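Local coordinates for protein aspartate aminotransferase (Plasmodium falciparum, PDB 3K7Y) that probably catalyses the reversible, pyridoxal-phosphate-dependent transfer of an amino group from L-aspartate to 2-oxoglutarate, giving oxaloacetate and L-glutamate, at residues L114-M119 / N276-I281; N121-Y126 / G143-Y148; D197-I202 / R232-K237. All blocks are in the same frame, centred on the assembly; numbering follows the deposited sequence.

Interaction 1 of 3, residues L114-M119 / N276-I281; sequences LEFLKM and NNLCFI
Ile281 and Phe116 lie at the middle of this helix-helix contact. The CD1 methyl of Ile281 reaches 3.6 Å from Phe116 CA and 3.8 Å from Phe116 CD1, where it sits at the ring edge, in the plane. Leu278 approaches the same ring differently: its CD2 lies over one face, 4.2 Å from the Phe116 centroid and 28° off the normal, a CH-pi contact, with the two side chains running roughly at right angles. Next to CD1, Phe116 CE1 touches Asn277 CB, which approaches obliquely. With CG anti to the backbone N (chi1 178°), the Phe116 ring is carried out to where Leu278 covers a face and Ile281 meets an edge. Ile281 also serves two flanks. Its CD1 meets Met119 CG end-on at 3.7 Å, while its CG2 packs 3.9 Å from Glu115 CB, the carboxylate of Glu115 leading away from the contact. Met119 CE then extends the patch to Phe280 CD1 at 4.1 Å.

The partners are helix 105-118 and helix 268-283 of the aminotransferase fold. Their local axes approach to 10.4 Å with 109° between directions, nearly crosswise. No hydrogen bond joins the two segments; the contact is side-chain packing. Helix 105-118 opens at the cofactor pocket, where Gly106 and Thr107 bind pyridoxal phosphate; the contact uses its other end.

In the next shell, Leu114 and Leu117 pack on Leu125 of the sheet. Lys118 extends to the loop preceding strand 145-153, donating a hydrogen bond from NZ to Gly143 O and making a cation-pi contact with Phe144. The second subunit also borders the contact: its Leu8 packs on Phe116, its Ile11 on Asn277 and its Phe285 on Glu115.

Interaction 2 of 3, residues N121-Y126 / G143-Y148; sequences NVETLY and GFNLKY
A methyl of Leu125 covers the Phe144 ring at one end of a parallel strand pair, the two strands of a beta-alpha-beta unit linked through helix 133-140. Leu125 CD1 sits over one face of the Phe144 ring, 3.5 Å from the centroid and 18° off the normal, which identifies a CH-pi contact. Val122 O instead approaches the edge of that ring, near its plane. Ile139 of helix 133-140 packs on both Leu125 and Phe144, and Leu117 of helix 105-118 on Phe144, so the pair faces the helices covering this side of the sheet.

Thr124, Tyr126, Asn145 and Lys147 project from the other face. Tyr126 and Lys147 run side by side in the same direction: with CG anti to its carbonyl carbon (chi1 -65°), Tyr126 brings CE1 to 3.4 Å from Lys147 CB, and the aliphatic chain continues past CE1, with Lys147 CD near the hydroxyl oxygen OH of Tyr126.

Three backbone bonds set the parallel register. Asn145 N gives to Glu123 O at 2.9 Å; Asn145 O in turn receives Leu125 N at 2.9 Å, almost in line with the carbonyl. The third is nearly straight at hydrogen (179°), Lys147 N lying 3.0 Å from Leu125 O.

Interaction 3 of 3, residues D197-I202 / R232-K237; sequences DEIIEI and RKFEEK
Lys233 reaches from its helix to Asp197, with its CB already directed at the opposing segment. CG and CD carry the chain outward, with a bend at chi2 (149°), and the first close approach is made by CE, 3.3 Å from Asp197 OD2. NZ completes the reach: it lies 3.0 Å from Asp197 OD2, a salt bridge and hydrogen bond, and 3.3 Å from Asp197 OD1, a weak second bond. The ammonium thus addresses both carboxylate oxygens unequally. It meets OD2 on the syn side but 30° out of the carboxylate plane, so the pairing is tilted rather than flat.

Helices 193-206 and 229-235, which provide these partners, are successive crossover connections of the parallel part of the central sheet: the first leads into strand 209-214 and the second into the adjacent strand 241-246. The contact thus joins the helices of two consecutive beta-alpha-beta crossovers.

An apolar layer accompanies the charged pair. Ile200 CD1 lies over one face of the Phe234 ring, 3.7 Å from its centroid and 25° off the normal, a CH-pi contact displaced toward the rim, Phe234 CD1 being the ring atom nearest to Ile200 CD1. Ile199 CG2 adds a looser touch at Phe234 CZ, 4.3 Å away. Beyond them, Phe212 of strand 209-214 meets Phe234 edge-to-face, and Ile239 packs on both Ile200 and Phe234.

Interactions 1 and 2 adjoin, their centres about 17 Å apart: helix 105-118, which supplies 114-119, is followed in the chain by strand 124-128 of interaction 2, and Leu114 O lies 3.6 Å from Phe144 CZ. Interaction 3 stands apart, its centre about 27 Å from that of interaction 1 and 24 Å from that of interaction 2. Along the chain, interaction 2 closes before interaction 3 opens, and both fall between 114-119 and 276-281. The common element is the large mixed sheet: interaction 2 pairs two of its strands, interaction 3 joins helices connecting others, and in interaction 1 helix 105-118 connects its strands 98-104 and 124-128. Interaction 1 alone carries this framework to the subunit boundary.

Interaction 1 of 3, residues L114-M119 / N276-I281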
# COMPACT_ATOMS: atom_id res chain seq x y z
N LEU A 114 5.47 3.67 -12.70
CA LEU A 114 4.68 4.26 -13.76
C LEU A 114 4.28 5.67 -13.36
O LEU A 114 4.35 6.60 -14.17
CB LEU A 114 3.47 3.40 -14.10
CG LEU A 114 3.73 2.05 -14.78
CD1 LEU A 114 2.46 1.25 -14.80
CD2 LEU A 114 4.21 2.24 -16.19
N GLU A 115 3.91 5.86 -12.10
CA GLU A 115 3.63 7.21 -11.61
C GLU A 115 4.88 8.04 -11.82
O GLU A 115 4.80 9.23 -12.12
CB GLU A 115 3.18 7.24 -10.14
CG GLU A 115 1.77 6.76 -9.87
CD GLU A 115 0.68 7.52 -10.63
OE1 GLU A 115 -0.52 7.34 -10.30
OE2 GLU A 115 0.98 8.29 -11.58
N PHE A 116 6.04 7.40 -11.67
CA PHE A 116 7.31 8.12 -11.80
C PHE A 116 7.63 8.45 -13.24
O PHE A 116 8.31 9.43 -13.52
CB PHE A 116 8.48 7.34 -11.18
CG PHE A 116 9.81 8.04 -11.32
CD1 PHE A 116 10.00 9.31 -10.80
CD2 PHE A 116 10.85 7.43 -12.00
CE1 PHE A 116 11.22 9.97 -10.92
CE2 PHE A 116 12.09 8.08 -12.14
CZ PHE A 116 12.27 9.36 -11.59
N LEU A 117 7.13 7.63 -14.16
CA LEU A 117 7.33 7.88 -15.57
C LEU A 117 6.44 9.02 -16.09
O LEU A 117 6.89 9.80 -16.93
CB LEU A 117 7.19 6.59 -16.40
CG LEU A 117 8.20 5.45 -16.15
CD1 LEU A 117 8.10 4.38 -17.20
CD2 LEU A 117 9.66 5.92 -16.05
N LYS A 118 5.20 9.13 -15.59
CA LYS A 118 4.32 10.26 -15.99
C LYS A 118 4.99 11.55 -15.60
O LYS A 118 4.82 12.58 -16.24
CB LYS A 118 2.92 10.17 -15.37
CG LYS A 118 1.76 9.97 -16.37
CD LYS A 118 1.44 11.27 -17.16
CE LYS A 118 0.21 11.11 -18.10
NZ LYS A 118 0.42 10.25 -19.33
N MET A 119 5.77 11.45 -14.53
CA MET A 119 6.54 12.56 -14.01
C MET A 119 7.49 13.14 -15.01
O MET A 119 7.88 14.29 -14.89
CB MET A 119 7.34 12.06 -12.83
CG MET A 119 6.87 12.60 -11.52
SD MET A 119 8.10 13.76 -10.97
CE MET A 119 7.58 13.94 -9.27
N ASN A 276 14.10 11.61 -3.45
CA ASN A 276 13.14 12.65 -3.07
C ASN A 276 11.90 12.67 -3.96
O ASN A 276 10.78 12.76 -3.46
CB ASN A 276 13.81 14.03 -3.00
CG ASN A 276 14.57 14.27 -1.67
OD1 ASN A 276 14.19 13.76 -0.62
ND2 ASN A 276 15.63 15.07 -1.74
N ASN A 277 12.10 12.54 -5.27
CA ASN A 277 11.00 12.35 -6.21
C ASN A 277 10.10 11.18 -5.84
O ASN A 277 8.87 11.28 -5.89
CB ASN A 277 11.51 12.13 -7.63
CG ASN A 277 12.32 13.30 -8.16
OD1 ASN A 277 13.57 13.30 -8.12
ND2 ASN A 277 11.63 14.31 -8.68
N LEU A 278 10.71 10.06 -5.46
CA LEU A 278 9.92 8.89 -5.13
C LEU A 278 9.14 9.10 -3.85
O LEU A 278 7.93 8.86 -3.82
CB LEU A 278 10.76 7.62 -5.11
CG LEU A 278 11.37 7.23 -6.47
CD1 LEU A 278 12.05 5.87 -6.43
CD2 LEU A 278 10.33 7.28 -7.60
N CYS A 279 9.81 9.58 -2.80
CA CYS A 279 9.13 9.87 -1.53
C CYS A 279 7.97 10.80 -1.78
O CYS A 279 6.85 10.57 -1.32
CB CYS A 279 10.09 10.51 -0.53
SG CYS A 279 11.35 9.37 -0.01
N PHE A 280 8.26 11.85 -2.53
CA PHE A 280 7.26 12.77 -2.96
C PHE A 280 6.07 12.03 -3.56
O PHE A 280 4.97 12.04 -3.00
CB PHE A 280 7.85 13.74 -3.97
CG PHE A 280 6.92 14.81 -4.36
CD1 PHE A 280 6.12 14.67 -5.50
CD2 PHE A 280 6.81 15.97 -3.59
CE1 PHE A 280 5.24 15.68 -5.87
CE2 PHE A 280 5.94 16.98 -3.94
CZ PHE A 280 5.14 16.83 -5.09
N ILE A 281 6.30 11.37 -4.70
CA ILE A 281 5.25 10.55 -5.32
C ILE A 281 4.49 9.66 -4.34
O ILE A 281 3.25 9.67 -4.33
CB ILE A 281 5.80 9.74 -6.50
CG1 ILE A 281 5.97 10.66 -7.71
CG2 ILE A 281 4.87 8.61 -6.85
CD1 ILE A 281 6.90 10.13 -8.79

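Interaction 2 of 3, residues N121-Y126 / G143-Y148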
# COMPACT_ATOMS: atom_id res chain seq x y z
N ASN A 121 9.00 12.82 -19.44
CA ASN A 121 8.50 12.92 -20.82
C ASN A 121 8.31 11.51 -21.36
O ASN A 121 8.98 11.10 -22.34
CB ASN A 121 9.48 13.73 -21.71
CG ASN A 121 8.99 13.91 -23.18
OD1 ASN A 121 9.79 14.18 -24.09
ND2 ASN A 121 7.68 13.76 -23.41
N VAL A 122 7.42 10.76 -20.71
CA VAL A 122 7.23 9.37 -21.08
C VAL A 122 5.81 9.16 -21.60
O VAL A 122 4.86 9.05 -20.82
CB VAL A 122 7.60 8.42 -19.93
CG1 VAL A 122 7.58 6.99 -20.41
CG2 VAL A 122 8.97 8.74 -19.39
N GLU A 123 5.67 9.13 -22.91
CA GLU A 123 4.35 9.13 -23.53
C GLU A 123 3.92 7.75 -24.01
O GLU A 123 2.72 7.50 -24.22
CB GLU A 123 4.33 10.11 -24.70
CG GLU A 123 2.93 10.56 -25.08
CD GLU A 123 2.91 11.42 -26.31
OE1 GLU A 123 2.35 10.98 -27.35
OE2 GLU A 123 3.46 12.55 -26.24
N THR A 124 4.89 6.85 -24.15
CA THR A 124 4.70 5.60 -24.83
C THR A 124 5.50 4.54 -24.12
O THR A 124 6.65 4.79 -23.73
CB THR A 124 5.26 5.72 -26.25
OG1 THR A 124 6.31 6.70 -26.24
CG2 THR A 124 4.19 6.16 -27.24
N LEU A 125 4.91 3.35 -23.94
CA LEU A 125 5.59 2.20 -23.31
C LEU A 125 5.44 0.97 -24.17
O LEU A 125 4.33 0.66 -24.61
CB LEU A 125 5.03 1.89 -21.92
CG LEU A 125 5.35 2.86 -20.78
CD1 LEU A 125 4.10 3.11 -20.00
CD2 LEU A 125 6.45 2.36 -19.87
N TYR A 126 6.55 0.29 -24.40
CA TYR A 126 6.53 -0.97 -25.12
C TYR A 126 6.45 -2.17 -24.18
O TYR A 126 7.08 -2.20 -23.11
CB TYR A 126 7.72 -1.07 -26.06
CG TYR A 126 7.64 -0.03 -27.15
CD1 TYR A 126 6.86 -0.22 -28.30
CD2 TYR A 126 8.34 1.16 -27.03
CE1 TYR A 126 6.78 0.74 -29.28
CE2 TYR A 126 8.27 2.13 -28.00
CZ TYR A 126 7.49 1.93 -29.13
OH TYR A 126 7.44 2.94 -30.07
N GLY A 143 -3.22 6.68 -19.17
CA GLY A 143 -3.04 7.41 -20.42
C GLY A 143 -1.63 7.46 -20.98
O GLY A 143 -1.13 8.55 -21.33
N PHE A 144 -0.97 6.31 -21.03
CA PHE A 144 0.24 6.14 -21.81
C PHE A 144 -0.23 5.49 -23.11
O PHE A 144 -1.31 4.88 -23.15
CB PHE A 144 1.17 5.14 -21.15
CG PHE A 144 1.92 5.63 -19.93
CD1 PHE A 144 3.03 6.45 -20.06
CD2 PHE A 144 1.57 5.18 -18.65
CE1 PHE A 144 3.74 6.86 -18.94
CE2 PHE A 144 2.27 5.59 -17.51
CZ PHE A 144 3.34 6.43 -17.66
N ASN A 145 0.56 5.61 -24.18
CA ASN A 145 0.33 4.82 -25.38
C ASN A 145 0.92 3.49 -25.07
O ASN A 145 2.04 3.43 -24.61
CB ASN A 145 1.06 5.38 -26.59
CG ASN A 145 0.54 6.73 -27.00
OD1 ASN A 145 -0.66 7.02 -26.89
ND2 ASN A 145 1.45 7.58 -27.50
N LEU A 146 0.16 2.43 -25.30
CA LEU A 146 0.70 1.09 -25.10
C LEU A 146 0.94 0.46 -26.45
O LEU A 146 -0.01 0.32 -27.26
CB LEU A 146 -0.24 0.20 -24.26
CG LEU A 146 0.35 -1.20 -24.01
CD1 LEU A 146 1.54 -1.13 -23.06
CD2 LEU A 146 -0.68 -2.20 -23.47
N LYS A 147 2.19 0.09 -26.70
CA LYS A 147 2.55 -0.59 -27.94
C LYS A 147 3.18 -1.94 -27.67
O LYS A 147 3.81 -2.14 -26.62
CB LYS A 147 3.45 0.29 -28.79
CG LYS A 147 2.71 1.51 -29.32
CD LYS A 147 3.64 2.51 -29.97
CE LYS A 147 2.81 3.55 -30.67
NZ LYS A 147 1.75 2.87 -31.49
N TYR A 148 2.99 -2.86 -28.62
CA TYR A 148 3.39 -4.26 -28.46
C TYR A 148 4.55 -4.64 -29.35
O TYR A 148 4.52 -4.34 -30.53
CB TYR A 148 2.23 -5.21 -28.77
CG TYR A 148 1.04 -5.03 -27.86
CD1 TYR A 148 0.71 -5.99 -26.89
CD2 TYR A 148 0.23 -3.89 -27.97
CE1 TYR A 148 -0.39 -5.81 -26.06
CE2 TYR A 148 -0.87 -3.71 -27.15
CZ TYR A 148 -1.18 -4.67 -26.20
OH TYR A 148 -2.28 -4.45 -25.40

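Interaction 3 of 3, residues D197-I202 / R232-K237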
# COMPACT_ATOMS: atom_id res chain seq x y z
N ASP A 197 23.90 -11.30 -25.42
CA ASP A 197 24.91 -10.37 -25.95
C ASP A 197 24.40 -9.52 -27.10
O ASP A 197 24.75 -8.34 -27.21
CB ASP A 197 26.17 -11.11 -26.40
CG ASP A 197 26.64 -12.14 -25.40
OD1 ASP A 197 25.99 -13.21 -25.27
OD2 ASP A 197 27.68 -11.87 -24.75
N GLU A 198 23.58 -10.11 -27.97
CA GLU A 198 23.08 -9.33 -29.09
C GLU A 198 22.25 -8.17 -28.55
O GLU A 198 22.49 -7.01 -28.88
CB GLU A 198 22.27 -10.20 -30.05
CG GLU A 198 22.26 -9.68 -31.49
CD GLU A 198 21.47 -10.58 -32.45
OE1 GLU A 198 20.81 -10.03 -33.36
OE2 GLU A 198 21.52 -11.82 -32.29
N ILE A 199 21.29 -8.49 -27.68
CA ILE A 199 20.47 -7.50 -26.98
C ILE A 199 21.32 -6.36 -26.41
O ILE A 199 21.09 -5.19 -26.73
CB ILE A 199 19.65 -8.16 -25.85
CG1 ILE A 199 18.65 -9.16 -26.43
CG2 ILE A 199 18.94 -7.12 -25.02
CD1 ILE A 199 18.19 -10.22 -25.45
N ILE A 200 22.29 -6.70 -25.58
CA ILE A 200 23.12 -5.69 -24.97
C ILE A 200 23.56 -4.73 -26.06
O ILE A 200 23.55 -3.53 -25.87
CB ILE A 200 24.33 -6.31 -24.26
CG1 ILE A 200 23.89 -7.43 -23.31
CG2 ILE A 200 25.16 -5.23 -23.54
CD1 ILE A 200 23.16 -6.97 -22.04
N GLU A 201 23.91 -5.27 -27.22
CA GLU A 201 24.40 -4.42 -28.29
C GLU A 201 23.32 -3.50 -28.87
O GLU A 201 23.58 -2.32 -29.10
CB GLU A 201 25.07 -5.22 -29.41
CG GLU A 201 25.89 -4.31 -30.30
CD GLU A 201 26.90 -5.04 -31.14
OE1 GLU A 201 27.92 -4.41 -31.51
OE2 GLU A 201 26.68 -6.25 -31.44
N ILE A 202 22.13 -4.07 -29.09
CA ILE A 202 20.95 -3.31 -29.56
C ILE A 202 20.58 -2.22 -28.56
O ILE A 202 20.40 -1.05 -28.93
CB ILE A 202 19.71 -4.23 -29.75
CG1 ILE A 202 20.03 -5.44 -30.64
CG2 ILE A 202 18.51 -3.42 -30.30
CD1 ILE A 202 18.79 -6.22 -31.08
N ARG A 232 22.63 -9.07 -14.73
CA ARG A 232 24.03 -9.02 -14.32
C ARG A 232 24.98 -8.77 -15.49
O ARG A 232 25.94 -8.01 -15.37
CB ARG A 232 24.42 -10.27 -13.52
CG ARG A 232 23.97 -10.17 -12.08
CD ARG A 232 23.90 -11.51 -11.41
NE ARG A 232 22.97 -11.51 -10.29
CZ ARG A 232 23.07 -12.32 -9.24
NH1 ARG A 232 24.08 -13.18 -9.17
NH2 ARG A 232 22.19 -12.27 -8.25
N LYS A 233 24.68 -9.39 -16.62
CA LYS A 233 25.41 -9.12 -17.83
C LYS A 233 25.27 -7.63 -18.21
O LYS A 233 26.27 -6.96 -18.40
CB LYS A 233 24.98 -10.06 -18.96
CG LYS A 233 26.13 -10.44 -19.85
CD LYS A 233 25.99 -11.85 -20.46
CE LYS A 233 27.11 -12.06 -21.49
NZ LYS A 233 27.11 -13.37 -22.20
N PHE A 234 24.03 -7.13 -18.26
CA PHE A 234 23.72 -5.70 -18.43
C PHE A 234 24.58 -4.79 -17.55
O PHE A 234 25.09 -3.76 -17.99
CB PHE A 234 22.27 -5.42 -18.05
CG PHE A 234 21.35 -5.24 -19.22
CD1 PHE A 234 20.69 -6.33 -19.78
CD2 PHE A 234 21.09 -3.98 -19.72
CE1 PHE A 234 19.82 -6.16 -20.85
CE2 PHE A 234 20.22 -3.81 -20.79
CZ PHE A 234 19.59 -4.90 -21.35
N GLU A 235 24.71 -5.17 -16.28
CA GLU A 235 25.49 -4.40 -15.31
C GLU A 235 26.96 -4.29 -15.72
O GLU A 235 27.53 -3.19 -15.71
CB GLU A 235 25.36 -5.01 -13.92
CG GLU A 235 26.38 -4.46 -12.94
CD GLU A 235 26.11 -4.92 -11.53
OE1 GLU A 235 25.80 -6.12 -11.32
OE2 GLU A 235 26.20 -4.07 -10.62
N GLU A 236 27.58 -5.41 -16.05
CA GLU A 236 28.91 -5.36 -16.63
C GLU A 236 28.80 -4.56 -17.93
O GLU A 236 27.81 -4.68 -18.64
CB GLU A 236 29.44 -6.76 -16.91
CG GLU A 236 30.91 -6.78 -17.28
CD GLU A 236 31.59 -8.10 -16.95
OE1 GLU A 236 30.91 -9.14 -17.06
OE2 GLU A 236 32.79 -8.08 -16.58
N LYS A 237 29.82 -3.75 -18.22
CA LYS A 237 29.70 -2.69 -19.24
C LYS A 237 28.40 -1.92 -18.97
O LYS A 237 27.41 -2.05 -19.68
CB LYS A 237 29.82 -3.23 -20.67
CG LYS A 237 31.26 -3.13 -21.27
CD LYS A 237 32.21 -4.27 -20.84
CE LYS A 237 33.69 -3.86 -20.83
NZ LYS A 237 34.25 -3.48 -22.16